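Local coordinates for protein flavin-dependent thymidylate synthase (PDB 6J61) that probably makes dTMP from dUMP by reductive methylation, using methylenetetrahydrofolate as methyl donor, with FAD as cofactor and NADPH as reductant, at residues P8-G13 with K71-V76; F66-K71 with A201-E206. One frame throughout, in Å; residues are numbered along the deposited sequence.

Both contacts use strand 65-73, the middle strand of the antiparallel sheet. Contact 1 lies at its C-terminal end, where the turn in 8-13 meets the step into helix 74-80. Contact 2 lies further back, where the side chains of Phe-66 and Phe-68 meet helix 191-207. The two centres are 14 Å apart, and Lys-71 belongs to both ranges, though it touches across contact 1 alone. In contact 2 the side chain of Phe-66 is about 13 Å from a bound FAD. The side chains of Pro-73 in contact 1 and Phe-68 in contact 2 lie about 8 Å and 6 Å from that of Trp-80, a predicted dUMP-binding residue.

Contact 1: P8-G13 with K71-V76; sequences PVLDKG and KAPIFV
Lys-71 sets its CG anti to the backbone N (chi1 -177°) and stays extended beyond it, which carries the chain alongside the carbonyl of Lys-12. Leu-10 turns its CG beside the backbone N (chi1 -59°), and its CD1 branch reaches Pro-73. Segment 8-13 holds the turn of a beta-hairpin, residues 10-12, between the ends of strands 6-9 and 13-21. Val-9 and Gly-13 close it with a backbone bond from Val-9 N to Gly-13 O and a weak one from Gly-13 N to Val-9 O.

The Lys-71 aliphatic chain passes the turn, with CD 3.4 Å from Lys-12 O. Its amine goes on to a salt bridge with Glu-101. At the backbone, Gly-13 CA lies 3.3 Å from Lys-71 O. The absence of a side chain at Gly-13 permits this close approach. The same Lys-71 O is hydrogen-bonded to the Tyr-196 hydroxyl of helix 191-207.

Leu-10 and Pro-73 supply the apolar part. Leu-10 CD1 comes 4.0 Å from Pro-73 CG and equally near its CD, and the two side chains cross at a slant. Tyr-103 and Tyr-165 pack against both. Pro-73 is the N-cap residue of helix 74-80, and its O accepts the Val-76 N at 2.9 Å. The contact therefore joins the hairpin turn to the strand-to-helix step.

Within the turn, Lys-12 and Asp-11 form a salt bridge. Phe-102 O also holds Lys-12 NZ, and Glu-104 N holds Asp-11 OD2. Lys-12 NZ is 2.7 Å from Asp-11 OD2 and meets it from above the carboxylate plane, 38° out of it.

Contact 2: F66-K71 with A201-E206; sequences FKFHVK and AEIVKE
Phe-68 and Ile-203 make the closest touch. Ile-203 CD1 meets the ring at its edge, in the ring plane, 3.7 Å from Phe-68 CE2. The two side chains run past one another, pointing opposite ways. Ile-203 has CG1 anti to its carbonyl carbon (chi1 -59°), and this branch carries CD1 to the ring edge.

The second touch is looser, and made over a ring face rather than at an edge. Val-204 CG2 lies over one face of the Phe-66 ring, 4.4 Å from Phe-66 CE2. All four residues are buried, and the contact is wholly apolar.

Further out, Leu-177 of helix 174-184 packs on both Phe-66 and Val-204. Backbone hydrogen bonds pair Phe-66 with Gln-172 and Phe-68 with Trp-170, both on strand 165-173. The alternate residues face the other way: Lys-67 NZ makes a hydrogen bond with Met-63 O of the third subunit, and His-69 meets Tyr-35 of that subunit edge-to-face.

Val-204 also packs on Leu-174, predicted to bind FAD. The arrangement is a helix packed on one face of an antiparallel sheet, in the alpha+beta core of this ThyX subunit.

Contact 1: P8-G13 with K71-V76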
loop_
_atom_site.group_PDB
_atom_site.type_symbol
_atom_site.label_atom_id
_atom_site.label_comp_id
_atom_site.label_asym_id
_atom_site.label_seq_id
_atom_site.Cartn_x
_atom_site.Cartn_y
_atom_site.Cartn_z
ATOM N N PRO A 8 -1.950 -27.919 -12.417
ATOM C CA PRO A 8 -2.804 -28.462 -11.356
ATOM C C PRO A 8 -2.081 -28.447 -10.017
ATOM O O PRO A 8 -0.866 -28.637 -9.957
ATOM C CB PRO A 8 -3.076 -29.902 -11.815
ATOM C CG PRO A 8 -2.780 -29.880 -13.285
ATOM C CD PRO A 8 -1.592 -28.962 -13.388
ATOM N N VAL A 9 -2.826 -28.206 -8.948
ATOM C CA VAL A 9 -2.250 -28.233 -7.614
ATOM C C VAL A 9 -3.256 -28.932 -6.729
ATOM O O VAL A 9 -4.460 -28.713 -6.849
ATOM C CB VAL A 9 -1.982 -26.829 -7.030
ATOM C CG1 VAL A 9 -1.205 -26.978 -5.717
ATOM C CG2 VAL A 9 -1.214 -25.967 -8.030
ATOM N N LEU A 10 -2.754 -29.769 -5.837
ATOM C CA LEU A 10 -3.593 -30.533 -4.928
ATOM C C LEU A 10 -4.555 -31.397 -5.724
ATOM O O LEU A 10 -4.364 -31.610 -6.924
ATOM C CB LEU A 10 -4.364 -29.610 -3.986
ATOM C CG LEU A 10 -3.487 -28.700 -3.126
ATOM C CD1 LEU A 10 -4.358 -28.009 -2.074
ATOM C CD2 LEU A 10 -2.395 -29.513 -2.458
ATOM N N ASP A 11 -5.594 -31.882 -5.058
ATOM C CA ASP A 11 -6.551 -32.751 -5.711
ATOM C C ASP A 11 -7.423 -32.060 -6.753
ATOM O O ASP A 11 -7.587 -32.576 -7.851
ATOM C CB ASP A 11 -7.410 -33.460 -4.655
ATOM C CG ASP A 11 -8.266 -32.500 -3.852
ATOM O OD1 ASP A 11 -7.843 -31.340 -3.678
ATOM O OD2 ASP A 11 -9.354 -32.905 -3.385
ATOM N N LYS A 12 -7.961 -30.889 -6.436
ATOM C CA LYS A 12 -8.824 -30.200 -7.390
ATOM C C LYS A 12 -8.476 -28.735 -7.705
ATOM O O LYS A 12 -9.243 -28.054 -8.378
ATOM C CB LYS A 12 -10.271 -30.270 -6.901
ATOM C CG LYS A 12 -10.709 -31.634 -6.403
ATOM C CD LYS A 12 -12.159 -31.586 -5.901
ATOM C CE LYS A 12 -12.646 -32.933 -5.341
ATOM N NZ LYS A 12 -11.917 -33.366 -4.117
ATOM N N GLY A 13 -7.334 -28.248 -7.232
ATOM C CA GLY A 13 -6.980 -26.864 -7.494
ATOM C C GLY A 13 -6.134 -26.625 -8.734
ATOM O O GLY A 13 -5.869 -27.541 -9.502
ATOM N N LYS A 71 -7.529 -21.539 -7.993
ATOM C CA LYS A 71 -8.593 -22.302 -7.350
ATOM C C LYS A 71 -7.897 -22.990 -6.179
ATOM O O LYS A 71 -6.928 -23.729 -6.373
ATOM C CB LYS A 71 -9.156 -23.339 -8.333
ATOM C CG LYS A 71 -10.324 -24.149 -7.801
ATOM C CD LYS A 71 -10.868 -25.108 -8.845
ATOM C CE LYS A 71 -12.054 -25.877 -8.277
ATOM N NZ LYS A 71 -12.515 -26.980 -9.166
ATOM N N ALA A 72 -8.376 -22.740 -4.967
ATOM C CA ALA A 72 -7.748 -23.329 -3.796
ATOM C C ALA A 72 -8.648 -23.394 -2.584
ATOM O O ALA A 72 -9.675 -22.734 -2.519
ATOM C CB ALA A 72 -6.491 -22.540 -3.442
ATOM N N PRO A 73 -8.258 -24.204 -1.589
ATOM C CA PRO A 73 -9.038 -24.352 -0.359
ATOM C C PRO A 73 -9.048 -23.008 0.377
ATOM O O PRO A 73 -8.065 -22.264 0.349
ATOM C CB PRO A 73 -8.270 -25.426 0.408
ATOM C CG PRO A 73 -7.614 -26.209 -0.674
ATOM C CD PRO A 73 -7.127 -25.148 -1.608
ATOM N N ILE A 74 -10.154 -22.700 1.039
ATOM C CA ILE A 74 -10.264 -21.449 1.751
ATOM C C ILE A 74 -9.100 -21.224 2.710
ATOM O O ILE A 74 -8.539 -20.125 2.742
ATOM C CB ILE A 74 -11.619 -21.369 2.498
ATOM C CG1 ILE A 74 -12.739 -21.185 1.480
ATOM C CG2 ILE A 74 -11.646 -20.209 3.464
ATOM C CD1 ILE A 74 -14.136 -21.246 2.085
ATOM N N PHE A 75 -8.709 -22.244 3.475
ATOM C CA PHE A 75 -7.610 -22.047 4.421
ATOM C C PHE A 75 -6.290 -21.689 3.723
ATOM O O PHE A 75 -5.405 -21.081 4.320
ATOM C CB PHE A 75 -7.433 -23.262 5.360
ATOM C CG PHE A 75 -6.762 -24.444 4.728
ATOM C CD1 PHE A 75 -7.439 -25.247 3.817
ATOM C CD2 PHE A 75 -5.448 -24.759 5.055
ATOM C CE1 PHE A 75 -6.818 -26.347 3.242
ATOM C CE2 PHE A 75 -4.818 -25.856 4.486
ATOM C CZ PHE A 75 -5.502 -26.655 3.575
ATOM N N VAL A 76 -6.154 -22.057 2.458
ATOM C CA VAL A 76 -4.951 -21.685 1.739
ATOM C C VAL A 76 -5.151 -20.245 1.251
ATOM O O VAL A 76 -4.218 -19.430 1.264
ATOM C CB VAL A 76 -4.698 -22.621 0.549
ATOM C CG1 VAL A 76 -3.636 -22.042 -0.372
ATOM C CG2 VAL A 76 -4.235 -23.964 1.063
#

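Contact 2: F66-K71 with A201-E206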
loop_
_atom_site.group_PDB
_atom_site.type_symbol
_atom_site.label_atom_id
_atom_site.label_comp_id
_atom_site.label_asym_id
_atom_site.label_seq_id
_atom_site.Cartn_x
_atom_site.Cartn_y
_atom_site.Cartn_z
ATOM N N PHE A 66 1.880 -9.858 -13.245
ATOM C CA PHE A 66 1.264 -11.149 -13.545
ATOM C C PHE A 66 -0.145 -11.191 -12.950
ATOM O O PHE A 66 -0.400 -10.644 -11.873
ATOM C CB PHE A 66 2.092 -12.313 -12.969
ATOM C CG PHE A 66 3.375 -12.574 -13.706
ATOM C CD1 PHE A 66 4.443 -11.681 -13.626
ATOM C CD2 PHE A 66 3.512 -13.703 -14.507
ATOM C CE1 PHE A 66 5.628 -11.912 -14.337
ATOM C CE2 PHE A 66 4.694 -13.937 -15.220
ATOM C CZ PHE A 66 5.749 -13.045 -15.135
ATOM N N LYS A 67 -1.057 -11.836 -13.666
ATOM C CA LYS A 67 -2.439 -11.968 -13.230
ATOM C C LYS A 67 -2.823 -13.440 -13.341
ATOM O O LYS A 67 -2.782 -14.013 -14.424
ATOM C CB LYS A 67 -3.341 -11.089 -14.102
ATOM C CG LYS A 67 -4.806 -11.103 -13.699
ATOM C CD LYS A 67 -5.564 -9.857 -14.178
ATOM C CE LYS A 67 -5.601 -9.729 -15.704
ATOM N NZ LYS A 67 -6.466 -8.592 -16.148
ATOM N N PHE A 68 -3.181 -14.054 -12.219
ATOM C CA PHE A 68 -3.543 -15.467 -12.222
ATOM C C PHE A 68 -4.993 -15.769 -11.851
ATOM O O PHE A 68 -5.685 -14.956 -11.236
ATOM C CB PHE A 68 -2.649 -16.264 -11.258
ATOM C CG PHE A 68 -1.170 -16.140 -11.532
ATOM C CD1 PHE A 68 -0.451 -15.043 -11.072
ATOM C CD2 PHE A 68 -0.490 -17.144 -12.218
ATOM C CE1 PHE A 68 0.921 -14.948 -11.285
ATOM C CE2 PHE A 68 0.888 -17.052 -12.432
ATOM C CZ PHE A 68 1.591 -15.951 -11.962
ATOM N N HIS A 69 -5.423 -16.967 -12.234
ATOM C CA HIS A 69 -6.748 -17.495 -11.943
ATOM C C HIS A 69 -6.383 -18.667 -11.034
ATOM O O HIS A 69 -5.782 -19.651 -11.480
ATOM C CB HIS A 69 -7.413 -17.985 -13.235
ATOM C CG HIS A 69 -8.776 -18.583 -13.040
ATOM N ND1 HIS A 69 -9.522 -19.086 -14.084
ATOM C CD2 HIS A 69 -9.524 -18.764 -11.926
ATOM C CE1 HIS A 69 -10.668 -19.549 -13.623
ATOM N NE2 HIS A 69 -10.695 -19.366 -12.315
ATOM N N VAL A 70 -6.708 -18.549 -9.752
ATOM C CA VAL A 70 -6.361 -19.586 -8.790
ATOM C C VAL A 70 -7.575 -20.220 -8.127
ATOM O O VAL A 70 -8.523 -19.537 -7.737
ATOM C CB VAL A 70 -5.453 -19.011 -7.662
ATOM C CG1 VAL A 70 -4.900 -20.147 -6.781
ATOM C CG2 VAL A 70 -4.332 -18.178 -8.269
ATOM N N LYS A 71 -7.529 -21.539 -7.993
ATOM C CA LYS A 71 -8.593 -22.302 -7.350
ATOM C C LYS A 71 -7.897 -22.990 -6.179
ATOM O O LYS A 71 -6.928 -23.729 -6.373
ATOM C CB LYS A 71 -9.156 -23.339 -8.333
ATOM C CG LYS A 71 -10.324 -24.149 -7.801
ATOM C CD LYS A 71 -10.868 -25.108 -8.845
ATOM C CE LYS A 71 -12.054 -25.877 -8.277
ATOM N NZ LYS A 71 -12.515 -26.980 -9.166
ATOM N N ALA A 201 6.004 -20.274 -9.253
ATOM C CA ALA A 201 7.433 -20.141 -9.494
ATOM C C ALA A 201 7.756 -20.696 -10.881
ATOM O O ALA A 201 8.494 -20.083 -11.667
ATOM C CB ALA A 201 8.206 -20.897 -8.424
ATOM N N GLU A 202 7.187 -21.854 -11.186
ATOM C CA GLU A 202 7.421 -22.468 -12.481
ATOM C C GLU A 202 7.011 -21.530 -13.615
ATOM O O GLU A 202 7.760 -21.332 -14.573
ATOM C CB GLU A 202 6.646 -23.778 -12.594
ATOM C CG GLU A 202 7.312 -24.781 -13.498
ATOM C CD GLU A 202 8.694 -25.173 -12.998
ATOM O OE1 GLU A 202 8.787 -25.743 -11.885
ATOM O OE2 GLU A 202 9.684 -24.902 -13.718
ATOM N N ILE A 203 5.828 -20.937 -13.505
ATOM C CA ILE A 203 5.364 -20.043 -14.551
ATOM C C ILE A 203 6.255 -18.823 -14.678
ATOM O O ILE A 203 6.542 -18.380 -15.783
ATOM C CB ILE A 203 3.913 -19.578 -14.305
ATOM C CG1 ILE A 203 2.987 -20.783 -14.239
ATOM C CG2 ILE A 203 3.456 -18.675 -15.432
ATOM C CD1 ILE A 203 1.574 -20.420 -13.874
ATOM N N VAL A 204 6.706 -18.281 -13.554
ATOM C CA VAL A 204 7.559 -17.100 -13.597
ATOM C C VAL A 204 8.930 -17.432 -14.192
ATOM O O VAL A 204 9.478 -16.659 -14.985
ATOM C CB VAL A 204 7.702 -16.471 -12.175
ATOM C CG1 VAL A 204 8.716 -15.340 -12.178
ATOM C CG2 VAL A 204 6.357 -15.929 -11.723
ATOM N N LYS A 205 9.470 -18.591 -13.829
ATOM C CA LYS A 205 10.767 -19.018 -14.344
ATOM C C LYS A 205 10.788 -19.050 -15.877
ATOM O O LYS A 205 11.757 -18.614 -16.496
ATOM C CB LYS A 205 11.126 -20.390 -13.786
ATOM C CG LYS A 205 12.484 -20.891 -14.215
ATOM C CD LYS A 205 12.799 -22.228 -13.542
ATOM C CE LYS A 205 14.160 -22.781 -13.967
ATOM N NZ LYS A 205 14.521 -24.024 -13.210
ATOM N N GLU A 206 9.723 -19.553 -16.491
ATOM C CA GLU A 206 9.659 -19.593 -17.951
ATOM C C GLU A 206 9.426 -18.216 -18.577
ATOM O O GLU A 206 10.001 -17.908 -19.614
ATOM C CB GLU A 206 8.554 -20.547 -18.420
ATOM C CG GLU A 206 9.043 -21.955 -18.809
ATOM C CD GLU A 206 9.749 -22.002 -20.173
ATOM O OE1 GLU A 206 9.087 -21.742 -21.205
ATOM O OE2 GLU A 206 10.962 -22.305 -20.215
#